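Local atomic coordinates of 4-alpha-glucanotransferase (Corynebacterium glutamicum, PDB entry 5B68), a protein that belongs to the amylomaltase or disproportionating enzyme family of 4-alpha-glucanotransferases and combines a TIM-barrel-type domain with an N-terminal beta sandwich. Residues R177-Q183 against A213-N219; N203-A209 against R373-M379; M527-W533 against L552-T558. All blocks are in the same frame, centred on the assembly; numbering follows the deposited sequence.

Interaction 1: residues R177-Q183 against A213-N219; sequences RSGVMAQ and ADFLLIN. With SO4 (sulfate ion), chain H.
The phenyl ring of F215 lies flat against the backbone of G179, whose CA sits 3.5 Å from the ring centroid, over the face and close to its normal, in a CH-pi contact; L217 N lies in plane at the ring edge. The pair illustrates the beta-alpha-beta unit of a TIM-type barrel: strands 177-182 and 215-218, the first two of the barrel, run parallel and are joined through helix 198-209. G179 carries no side chain, which makes room for so close an approach. F215 CG is placed between its own backbone N and carbonyl carbon (chi1 64°), the turn that folds the ring back over the neighbouring strand. The other flat group, the R177 guanidinium, is engaged at its edge: NH1 makes a salt bridge to D214 OD2 at 3.1 Å, while NH2 donates to O3 of the sulfate ion at 2.9 Å. The two charged planes stand 57° apart, and OD2 is met from well above the carboxylate plane although it lies nearly in that of the guanidinium. D214 OD1 is held separately by the backbone N of S380, and the sulfate also by K171.

The backbones alternate as donor and acceptor: D214 N to S178 O, V180 N to F215 O, L217 N to V180 O and A182 N to L217 O. V180 and L216 face helix 198-209, V180 CG2 also reaching A213 CB at 3.9 Å. M181 and L217 point to the barrel interior, where M181 CG meets L217 CG at 3.9 Å; the bent M181 chain then leads off toward C647 and C649 of the next strand. At the R177 end, a water molecule accepts from S178 N at 2.9 Å and lies 2.7 Å from D214 OD2, to which it can donate.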
loop_
_atom_site.group_PDB
_atom_site.type_symbol
_atom_site.label_atom_id
_atom_site.label_comp_id
_atom_site.label_asym_id
_atom_site.label_seq_id
_atom_site.Cartn_x
_atom_site.Cartn_y
_atom_site.Cartn_z
ATOM N N ARG A 177 -14.792 -16.755 -1.691
ATOM C CA ARG A 177 -13.828 -17.439 -0.858
ATOM C C ARG A 177 -13.558 -16.672 0.423
ATOM O O ARG A 177 -13.932 -15.528 0.562
ATOM C CB ARG A 177 -12.494 -17.624 -1.567
ATOM C CG ARG A 177 -12.582 -18.227 -2.935
ATOM C CD ARG A 177 -13.179 -19.620 -2.950
ATOM N NE ARG A 177 -13.300 -20.038 -4.327
ATOM C CZ ARG A 177 -12.327 -20.591 -5.017
ATOM N NH1 ARG A 177 -11.177 -20.847 -4.436
ATOM N NH2 ARG A 177 -12.510 -20.895 -6.281
ATOM N N SER A 178 -12.893 -17.341 1.347
ATOM C CA SER A 178 -12.462 -16.696 2.596
ATOM C C SER A 178 -10.973 -16.712 2.672
ATOM O O SER A 178 -10.319 -17.522 2.004
ATOM C CB SER A 178 -13.013 -17.381 3.849
ATOM O OG SER A 178 -12.406 -18.648 4.040
ATOM N N GLY A 179 -10.451 -15.892 3.565
ATOM C CA GLY A 179 -9.034 -15.886 3.909
ATOM C C GLY A 179 -8.827 -15.387 5.300
ATOM O O GLY A 179 -9.799 -15.222 6.008
ATOM N N VAL A 180 -7.555 -15.213 5.686
ATOM C CA VAL A 180 -7.147 -14.862 6.989
ATOM C C VAL A 180 -6.196 -13.673 6.846
ATOM O O VAL A 180 -5.388 -13.621 5.889
ATOM C CB VAL A 180 -6.358 -16.020 7.680
ATOM C CG1 VAL A 180 -5.751 -15.567 9.009
ATOM C CG2 VAL A 180 -7.241 -17.285 7.877
ATOM N N MET A 181 -6.307 -12.718 7.741
ATOM C CA MET A 181 -5.314 -11.628 7.861
ATOM C C MET A 181 -4.451 -11.797 9.094
ATOM O O MET A 181 -4.958 -12.051 10.212
ATOM C CB MET A 181 -5.967 -10.248 7.915
ATOM C CG MET A 181 -4.988 -9.051 8.054
ATOM S SD MET A 181 -4.390 -8.680 9.708
ATOM C CE MET A 181 -5.767 -7.667 10.257
ATOM N N ALA A 182 -3.141 -11.659 8.922
ATOM C CA ALA A 182 -2.223 -11.734 10.035
ATOM C C ALA A 182 -1.203 -10.589 9.959
ATOM O O ALA A 182 -0.734 -10.253 8.870
ATOM C CB ALA A 182 -1.467 -13.026 10.059
ATOM N N GLN A 183 -0.896 -10.018 11.121
ATOM C CA GLN A 183 0.236 -9.102 11.245
ATOM C C GLN A 183 1.468 -9.954 11.463
ATOM O O GLN A 183 1.800 -10.375 12.594
ATOM C CB GLN A 183 0.004 -8.100 12.362
ATOM C CG GLN A 183 -1.203 -7.261 12.134
ATOM C CD GLN A 183 -1.005 -6.218 11.040
ATOM O OE1 GLN A 183 -0.159 -5.348 11.203
ATOM N NE2 GLN A 183 -1.786 -6.270 9.965
ATOM N N ALA A 213 -8.895 -21.471 4.149
ATOM C CA ALA A 213 -8.480 -20.161 3.720
ATOM C C ALA A 213 -7.882 -20.222 2.328
ATOM O O ALA A 213 -7.039 -21.082 2.077
ATOM C CB ALA A 213 -7.453 -19.613 4.710
ATOM N N ASP A 214 -8.257 -19.276 1.462
ATOM C CA ASP A 214 -7.687 -19.163 0.106
ATOM C C ASP A 214 -6.642 -18.021 -0.034
ATOM O O ASP A 214 -5.932 -17.985 -1.072
ATOM C CB ASP A 214 -8.776 -19.026 -0.944
ATOM C CG ASP A 214 -9.251 -20.393 -1.458
ATOM O OD1 ASP A 214 -8.370 -21.214 -1.758
ATOM O OD2 ASP A 214 -10.490 -20.655 -1.457
ATOM N N PHE A 215 -6.518 -17.180 0.981
ATOM C CA PHE A 215 -5.462 -16.200 1.002
ATOM C C PHE A 215 -5.009 -15.913 2.415
ATOM O O PHE A 215 -5.728 -16.161 3.345
ATOM C CB PHE A 215 -5.894 -14.919 0.301
ATOM C CG PHE A 215 -7.024 -14.216 0.960
ATOM C CD1 PHE A 215 -6.786 -13.297 1.939
ATOM C CD2 PHE A 215 -8.317 -14.448 0.579
ATOM C CE1 PHE A 215 -7.813 -12.640 2.549
ATOM C CE2 PHE A 215 -9.352 -13.790 1.185
ATOM C CZ PHE A 215 -9.104 -12.886 2.163
ATOM N N LEU A 216 -3.798 -15.396 2.536
ATOM C CA LEU A 216 -3.294 -14.869 3.777
ATOM C C LEU A 216 -2.862 -13.409 3.532
ATOM O O LEU A 216 -1.858 -13.141 2.888
ATOM C CB LEU A 216 -2.114 -15.687 4.287
ATOM C CG LEU A 216 -1.517 -15.203 5.581
ATOM C CD1 LEU A 216 -2.483 -15.392 6.745
ATOM C CD2 LEU A 216 -0.223 -15.937 5.809
ATOM N N LEU A 217 -3.695 -12.499 4.012
ATOM C CA LEU A 217 -3.434 -11.043 3.902
ATOM C C LEU A 217 -2.532 -10.685 5.017
ATOM O O LEU A 217 -2.808 -10.997 6.191
ATOM C CB LEU A 217 -4.752 -10.247 3.963
ATOM C CG LEU A 217 -4.757 -8.751 4.138
ATOM C CD1 LEU A 217 -4.040 -8.081 2.959
ATOM C CD2 LEU A 217 -6.138 -8.162 4.170
ATOM N N ILE A 218 -1.484 -9.952 4.689
ATOM C CA ILE A 218 -0.521 -9.489 5.635
ATOM C C ILE A 218 -0.303 -7.966 5.610
ATOM O O ILE A 218 -0.838 -7.224 4.783
ATOM C CB ILE A 218 0.815 -10.254 5.528
ATOM C CG1 ILE A 218 1.459 -10.012 4.142
ATOM C CG2 ILE A 218 0.586 -11.741 5.781
ATOM C CD1 ILE A 218 2.852 -10.530 4.006
ATOM N N ASN A 219 0.416 -7.501 6.612
ATOM C CA ASN A 219 0.885 -6.120 6.641
ATOM C C ASN A 219 1.856 -5.843 5.522
ATOM O O ASN A 219 2.460 -6.759 4.994
ATOM C CB ASN A 219 1.591 -5.813 7.971
ATOM C CG ASN A 219 2.716 -6.801 8.261
ATOM O OD1 ASN A 219 3.943 -6.535 8.035
ATOM N ND2 ASN A 219 2.355 -7.945 8.701
HETATM S S SO4 H . -9.400 -22.717 -7.686
HETATM O O1 SO4 H . -10.036 -23.521 -8.759
HETATM O O2 SO4 H . -7.920 -22.586 -7.857
HETATM O O3 SO4 H . -10.022 -21.379 -7.725
HETATM O O4 SO4 H . -9.663 -23.385 -6.389
HETATM O O HOH W 1 -11.997 -20.083 0.744
#

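Interaction 2: residues N203-A209 against R373-M379; sequences NLASVVA and RAVDAGM
R373 gives up the most surface here, laying its guanidinium over the start of the segment 203-209. Bends at chi2 and chi3 bring one face of that group onto N203 CA, which lies 3.5 Å from NH1 and toward the rim rather than over the middle. The N203 amide runs alongside, pointing the same way, with its plane only 15° from that of the guanidinium. On the same arginine, NH2 comes within 3.3 Å of S206 OG, but the angle is too poor for a hydrogen bond. The hydroxyl is instead turned back into its own helix, donating to N203 O at 2.8 Å; that carbonyl also receives V207 N, so two donors share it. R373 touches a neighbouring molecule in the crystal as well.

The contact exemplifies the packing of helices side by side on the outside of a beta/alpha barrel: helix 198-209 follows strand 177-182, and helix 349-376 leads into strand 382-387. Between them, small side chains allow a close approach, A205 CB meeting A374 CB at a tight 3.5 Å. Helix 349-376 ends in a Schellman motif, in which G378 takes a positive phi, G378 N bonds to V375 O and M379 N bonds back to A374 O.

This turn brings M379, the second large contributor, against helix 198-209. Its CG, anti to the carbonyl carbon (chi1 -67°), meets A209 CB at 3.9 Å, and the chain runs on extended to set its methyl CE against both A205 O, at 3.5 Å, and V208 CG2, at 3.8 Å. A209 is thereby touched twice, for its methyl also meets the CB of A377 at 3.8 Å, while A377 CB packs in turn against the backbone of S206.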
loop_
_atom_site.group_PDB
_atom_site.type_symbol
_atom_site.label_atom_id
_atom_site.label_comp_id
_atom_site.label_asym_id
_atom_site.label_seq_id
_atom_site.Cartn_x
_atom_site.Cartn_y
_atom_site.Cartn_z
ATOM N N ASN A 203 4.584 -20.897 6.615
ATOM C CA ASN A 203 4.111 -21.879 7.588
ATOM C C ASN A 203 2.659 -21.541 7.947
ATOM O O ASN A 203 1.791 -22.400 7.810
ATOM C CB ASN A 203 5.006 -21.812 8.847
ATOM C CG ASN A 203 4.731 -22.956 9.848
ATOM O OD1 ASN A 203 3.819 -23.800 9.650
ATOM N ND2 ASN A 203 5.483 -22.943 10.959
ATOM N N LEU A 204 2.429 -20.298 8.361
ATOM C CA LEU A 204 1.079 -19.815 8.727
ATOM C C LEU A 204 0.154 -20.023 7.530
ATOM O O LEU A 204 -0.987 -20.504 7.718
ATOM C CB LEU A 204 1.068 -18.404 9.185
ATOM C CG LEU A 204 -0.233 -17.769 9.654
ATOM C CD1 LEU A 204 -0.857 -18.566 10.767
ATOM C CD2 LEU A 204 -0.025 -16.332 10.005
ATOM N N ALA A 205 0.578 -19.669 6.322
ATOM C CA ALA A 205 -0.314 -19.838 5.153
ATOM C C ALA A 205 -0.713 -21.273 5.007
ATOM O O ALA A 205 -1.926 -21.571 4.824
ATOM C CB ALA A 205 0.326 -19.372 3.844
ATOM N N SER A 206 0.269 -22.162 5.187
ATOM C CA SER A 206 -0.016 -23.593 4.954
ATOM C C SER A 206 -0.987 -24.078 6.037
ATOM O O SER A 206 -1.855 -24.892 5.749
ATOM C CB SER A 206 1.243 -24.464 4.822
ATOM O OG SER A 206 1.842 -24.553 6.086
ATOM N N VAL A 207 -0.871 -23.576 7.256
ATOM C CA VAL A 207 -1.753 -24.013 8.348
ATOM C C VAL A 207 -3.174 -23.550 8.141
ATOM O O VAL A 207 -4.098 -24.316 8.217
ATOM C CB VAL A 207 -1.244 -23.457 9.697
ATOM C CG1 VAL A 207 -2.303 -23.544 10.799
ATOM C CG2 VAL A 207 0.015 -24.150 10.128
ATOM N N VAL A 208 -3.380 -22.281 7.843
ATOM C CA VAL A 208 -4.787 -21.775 7.776
ATOM C C VAL A 208 -5.405 -22.302 6.506
ATOM O O VAL A 208 -6.621 -22.393 6.425
ATOM C CB VAL A 208 -4.892 -20.258 7.895
ATOM C CG1 VAL A 208 -4.364 -19.769 9.225
ATOM C CG2 VAL A 208 -4.132 -19.563 6.773
ATOM N N ALA A 209 -4.594 -22.681 5.508
ATOM C CA ALA A 209 -5.126 -23.245 4.288
ATOM C C ALA A 209 -5.803 -24.617 4.560
ATOM O O ALA A 209 -6.675 -25.022 3.817
ATOM C CB ALA A 209 -4.004 -23.447 3.293
ATOM N N ARG A 373 4.586 -22.244 -0.851
ATOM C CA ARG A 373 4.027 -23.037 0.210
ATOM C C ARG A 373 2.541 -22.820 0.329
ATOM O O ARG A 373 1.783 -23.745 0.482
ATOM C CB ARG A 373 4.632 -22.582 1.509
ATOM C CG ARG A 373 5.857 -23.338 1.917
ATOM C CD ARG A 373 5.468 -24.222 3.071
ATOM N NE ARG A 373 6.143 -23.881 4.301
ATOM C CZ ARG A 373 5.899 -24.509 5.444
ATOM N NH1 ARG A 373 6.548 -24.181 6.535
ATOM N NH2 ARG A 373 4.994 -25.471 5.474
ATOM N N ALA A 374 2.147 -21.562 0.257
ATOM C CA ALA A 374 0.732 -21.228 0.360
ATOM C C ALA A 374 -0.088 -21.869 -0.746
ATOM O O ALA A 374 -1.144 -22.440 -0.529
ATOM C CB ALA A 374 0.542 -19.738 0.372
ATOM N N VAL A 375 0.392 -21.774 -1.977
ATOM C CA VAL A 375 -0.341 -22.262 -3.086
ATOM C C VAL A 375 -0.298 -23.814 -3.113
ATOM O O VAL A 375 -1.275 -24.448 -3.465
ATOM C CB VAL A 375 0.282 -21.727 -4.379
ATOM C CG1 VAL A 375 -0.307 -22.435 -5.601
ATOM C CG2 VAL A 375 -0.013 -20.244 -4.495
ATOM N N ASP A 376 0.824 -24.412 -2.748
ATOM C CA ASP A 376 0.905 -25.895 -2.710
ATOM C C ASP A 376 0.025 -26.483 -1.592
ATOM O O ASP A 376 -0.401 -27.637 -1.676
ATOM C CB ASP A 376 2.338 -26.351 -2.545
ATOM C CG ASP A 376 3.199 -26.181 -3.829
ATOM O OD1 ASP A 376 2.686 -25.933 -4.946
ATOM O OD2 ASP A 376 4.441 -26.275 -3.650
ATOM N N ALA A 377 -0.290 -25.683 -0.578
ATOM C CA ALA A 377 -1.250 -26.038 0.433
ATOM C C ALA A 377 -2.700 -25.928 0.019
ATOM O O ALA A 377 -3.571 -26.242 0.817
ATOM C CB ALA A 377 -1.009 -25.229 1.671
ATOM N N GLY A 378 -2.969 -25.454 -1.170
ATOM C CA GLY A 378 -4.312 -25.337 -1.730
ATOM C C GLY A 378 -4.886 -23.948 -1.888
ATOM O O GLY A 378 -6.023 -23.786 -2.358
ATOM N N MET A 379 -4.164 -22.912 -1.482
ATOM C CA MET A 379 -4.713 -21.574 -1.634
ATOM C C MET A 379 -4.840 -21.171 -3.104
ATOM O O MET A 379 -3.896 -21.265 -3.855
ATOM C CB MET A 379 -3.844 -20.553 -0.911
ATOM C CG MET A 379 -3.830 -20.672 0.592
ATOM S SD MET A 379 -3.264 -19.167 1.386
ATOM C CE MET A 379 -3.964 -19.355 3.019
#

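Interaction 3: residues M527-W533 against L552-T558; sequences MGTSILW and LALTTVT
L552 opens the pairing by crossing M527 at about a right angle, its CD1 methyl 3.8 Å from M527 CG, while its carbonyl O takes the first backbone bond, from G528 N at 3.1 Å. A553 then lies beside G528, its CB against the glycine carbonyl O. L554 straddles T529, its N donating to G528 O and its O accepting from S530 N at 2.9 Å. One residue bonded to the two that flank its partner is the pattern of parallel strands, here the sixth and seventh of a TIM-type barrel.

T555 turns to the same face as S530 and sets OG1 3.5 Å from S530 CB; the hydroxyl itself is bonded to S643 OG. T556 continues the backbone pattern, donating to S530 O and accepting from L532 N. Its OG1, placed between the backbone N and carbonyl carbon (chi1 49°), lies alongside I531 CG1 and donates to T558 O at 3.0 Å, which ties down the chain just beyond the strand. V557 lies alongside L532, pointing the same way, with CG1 3.9 Å from L532 CD2. The W533 ring crosses V557 obliquely, its CD1 nearest to V557 O and its NE1 and CE2 near V557 CG1. T558 CB approaches the edge of the indole, and one water bridges the two side chains, 3.0 Å from W533 NE1 and 2.7 Å from T558 OG1.

The 18 residues joining the two strands include no helix, unlike a classical beta-alpha-beta crossover. Strand 645-649 pairs with 553-556 on its far side, while M527 makes backbone bonds to V505 and G507 of strand 504-507, on the other side. L532, W533 and V557 pack against helix 627-639, and the W533 ring stacks with Y568.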
loop_
_atom_site.group_PDB
_atom_site.type_symbol
_atom_site.label_atom_id
_atom_site.label_comp_id
_atom_site.label_asym_id
_atom_site.label_seq_id
_atom_site.Cartn_x
_atom_site.Cartn_y
_atom_site.Cartn_z
ATOM N N MET A 527 -11.860 -4.395 -5.916
ATOM C CA MET A 527 -12.787 -4.627 -4.811
ATOM C C MET A 527 -12.699 -3.574 -3.804
ATOM O O MET A 527 -11.625 -2.978 -3.581
ATOM C CB MET A 527 -12.494 -5.980 -4.209
ATOM C CG MET A 527 -12.709 -7.117 -5.181
ATOM S SD MET A 527 -12.489 -8.721 -4.366
ATOM C CE MET A 527 -12.288 -9.794 -5.790
ATOM N N GLY A 528 -13.843 -3.267 -3.183
ATOM C CA GLY A 528 -13.902 -2.433 -2.006
ATOM C C GLY A 528 -13.587 -3.153 -0.712
ATOM O O GLY A 528 -13.239 -4.329 -0.722
ATOM N N THR A 529 -13.727 -2.444 0.408
ATOM C CA THR A 529 -13.559 -3.022 1.738
ATOM C C THR A 529 -14.786 -2.650 2.589
ATOM O O THR A 529 -15.095 -1.470 2.727
ATOM C CB THR A 529 -12.285 -2.490 2.443
ATOM O OG1 THR A 529 -12.298 -1.051 2.423
ATOM C CG2 THR A 529 -11.082 -2.933 1.721
ATOM N N SER A 530 -15.466 -3.661 3.116
ATOM C CA SER A 530 -16.566 -3.513 4.066
ATOM C C SER A 530 -16.135 -4.062 5.415
ATOM O O SER A 530 -15.596 -5.199 5.491
ATOM C CB SER A 530 -17.701 -4.340 3.580
ATOM O OG SER A 530 -18.291 -3.890 2.401
ATOM N N ILE A 531 -16.300 -3.285 6.460
ATOM C CA ILE A 531 -15.844 -3.652 7.811
ATOM C C ILE A 531 -17.094 -3.649 8.704
ATOM O O ILE A 531 -17.797 -2.621 8.822
ATOM C CB ILE A 531 -14.767 -2.665 8.318
ATOM C CG1 ILE A 531 -13.555 -2.693 7.385
ATOM C CG2 ILE A 531 -14.250 -3.026 9.715
ATOM C CD1 ILE A 531 -12.491 -1.666 7.783
ATOM N N LEU A 532 -17.405 -4.814 9.255
ATOM C CA LEU A 532 -18.726 -5.024 9.874
ATOM C C LEU A 532 -19.051 -3.852 10.847
ATOM O O LEU A 532 -20.094 -3.263 10.758
ATOM C CB LEU A 532 -18.703 -6.333 10.683
ATOM C CG LEU A 532 -19.868 -6.465 11.693
ATOM C CD1 LEU A 532 -21.035 -6.982 10.910
ATOM C CD2 LEU A 532 -19.586 -7.351 12.859
ATOM N N TRP A 533 -18.127 -3.510 11.721
ATOM C CA TRP A 533 -18.443 -2.531 12.799
ATOM C C TRP A 533 -18.791 -1.138 12.258
ATOM O O TRP A 533 -19.480 -0.382 12.927
ATOM C CB TRP A 533 -17.308 -2.407 13.794
ATOM C CG TRP A 533 -16.902 -3.591 14.513
ATOM C CD1 TRP A 533 -15.669 -4.168 14.494
ATOM C CD2 TRP A 533 -17.717 -4.412 15.360
ATOM N NE1 TRP A 533 -15.639 -5.265 15.302
ATOM C CE2 TRP A 533 -16.888 -5.455 15.839
ATOM C CE3 TRP A 533 -19.051 -4.350 15.778
ATOM C CZ2 TRP A 533 -17.351 -6.433 16.721
ATOM C CZ3 TRP A 533 -19.531 -5.347 16.625
ATOM C CH2 TRP A 533 -18.688 -6.371 17.082
ATOM N N LEU A 552 -18.694 -6.906 -4.811
ATOM C CA LEU A 552 -17.317 -6.704 -5.292
ATOM C C LEU A 552 -16.540 -6.042 -4.168
ATOM O O LEU A 552 -16.258 -4.857 -4.209
ATOM C CB LEU A 552 -17.260 -5.918 -6.595
ATOM C CG LEU A 552 -15.902 -5.896 -7.288
ATOM C CD1 LEU A 552 -15.486 -7.260 -7.774
ATOM C CD2 LEU A 552 -15.952 -4.819 -8.409
ATOM N N ALA A 553 -16.211 -6.840 -3.178
ATOM C CA ALA A 553 -15.625 -6.377 -1.930
ATOM C C ALA A 553 -14.920 -7.488 -1.161
ATOM O O ALA A 553 -15.266 -8.648 -1.279
ATOM C CB ALA A 553 -16.671 -5.748 -1.024
ATOM N N LEU A 554 -13.961 -7.064 -0.359
ATOM C CA LEU A 554 -13.458 -7.805 0.762
ATOM C C LEU A 554 -14.231 -7.381 2.028
ATOM O O LEU A 554 -14.195 -6.203 2.446
ATOM C CB LEU A 554 -11.981 -7.497 1.003
ATOM C CG LEU A 554 -11.374 -8.199 2.251
ATOM C CD1 LEU A 554 -11.211 -9.634 1.869
ATOM C CD2 LEU A 554 -10.059 -7.545 2.530
ATOM N N THR A 555 -14.898 -8.343 2.652
ATOM C CA THR A 555 -15.643 -8.071 3.898
ATOM C C THR A 555 -14.974 -8.719 5.121
ATOM O O THR A 555 -14.611 -9.921 5.106
ATOM C CB THR A 555 -17.107 -8.529 3.737
ATOM O OG1 THR A 555 -17.697 -7.751 2.702
ATOM C CG2 THR A 555 -17.887 -8.248 5.017
ATOM N N THR A 556 -14.745 -7.936 6.165
ATOM C CA THR A 556 -14.151 -8.436 7.389
ATOM C C THR A 556 -15.024 -8.005 8.555
ATOM O O THR A 556 -15.869 -7.068 8.392
ATOM C CB THR A 556 -12.748 -7.820 7.693
ATOM O OG1 THR A 556 -12.805 -6.375 7.569
ATOM C CG2 THR A 556 -11.817 -8.365 6.787
ATOM N N VAL A 557 -14.776 -8.618 9.698
ATOM C CA VAL A 557 -15.418 -8.174 10.946
ATOM C C VAL A 557 -14.636 -6.980 11.439
ATOM O O VAL A 557 -15.195 -6.003 11.905
ATOM C CB VAL A 557 -15.399 -9.248 12.027
ATOM C CG1 VAL A 557 -15.928 -8.696 13.349
ATOM C CG2 VAL A 557 -16.127 -10.500 11.558
ATOM N N THR A 558 -13.315 -7.088 11.385
ATOM C CA THR A 558 -12.438 -6.117 12.005
ATOM C C THR A 558 -11.156 -5.887 11.175
ATOM O O THR A 558 -11.093 -6.355 10.081
ATOM C CB THR A 558 -12.130 -6.506 13.445
ATOM O OG1 THR A 558 -11.559 -5.383 14.141
ATOM C CG2 THR A 558 -11.218 -7.712 13.525
HETATM O O HOH W 2 -13.011 -6.160 16.317
#

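From the N terminus, strand 177-182 comes first, and interaction 1 closes the 29-residue loop that returns to it as strand 215-218. Helix 198-209 lies within that loop and takes part in interaction 2, which closes a much longer excursion of 163 residues at the end of helix 349-376; the two contacts therefore cross along the chain. Spatially they also touch, since A213 and D214 meet M379. Interaction 3 opens and closes later, in series with both, over a short loop of 18 residues. It reaches the same sheet as interaction 1: F215 and L217 pack on L554 inside the barrel, whereas interaction 2 lies on its outer, helical layer, about 23 Å from interaction 3 between centres.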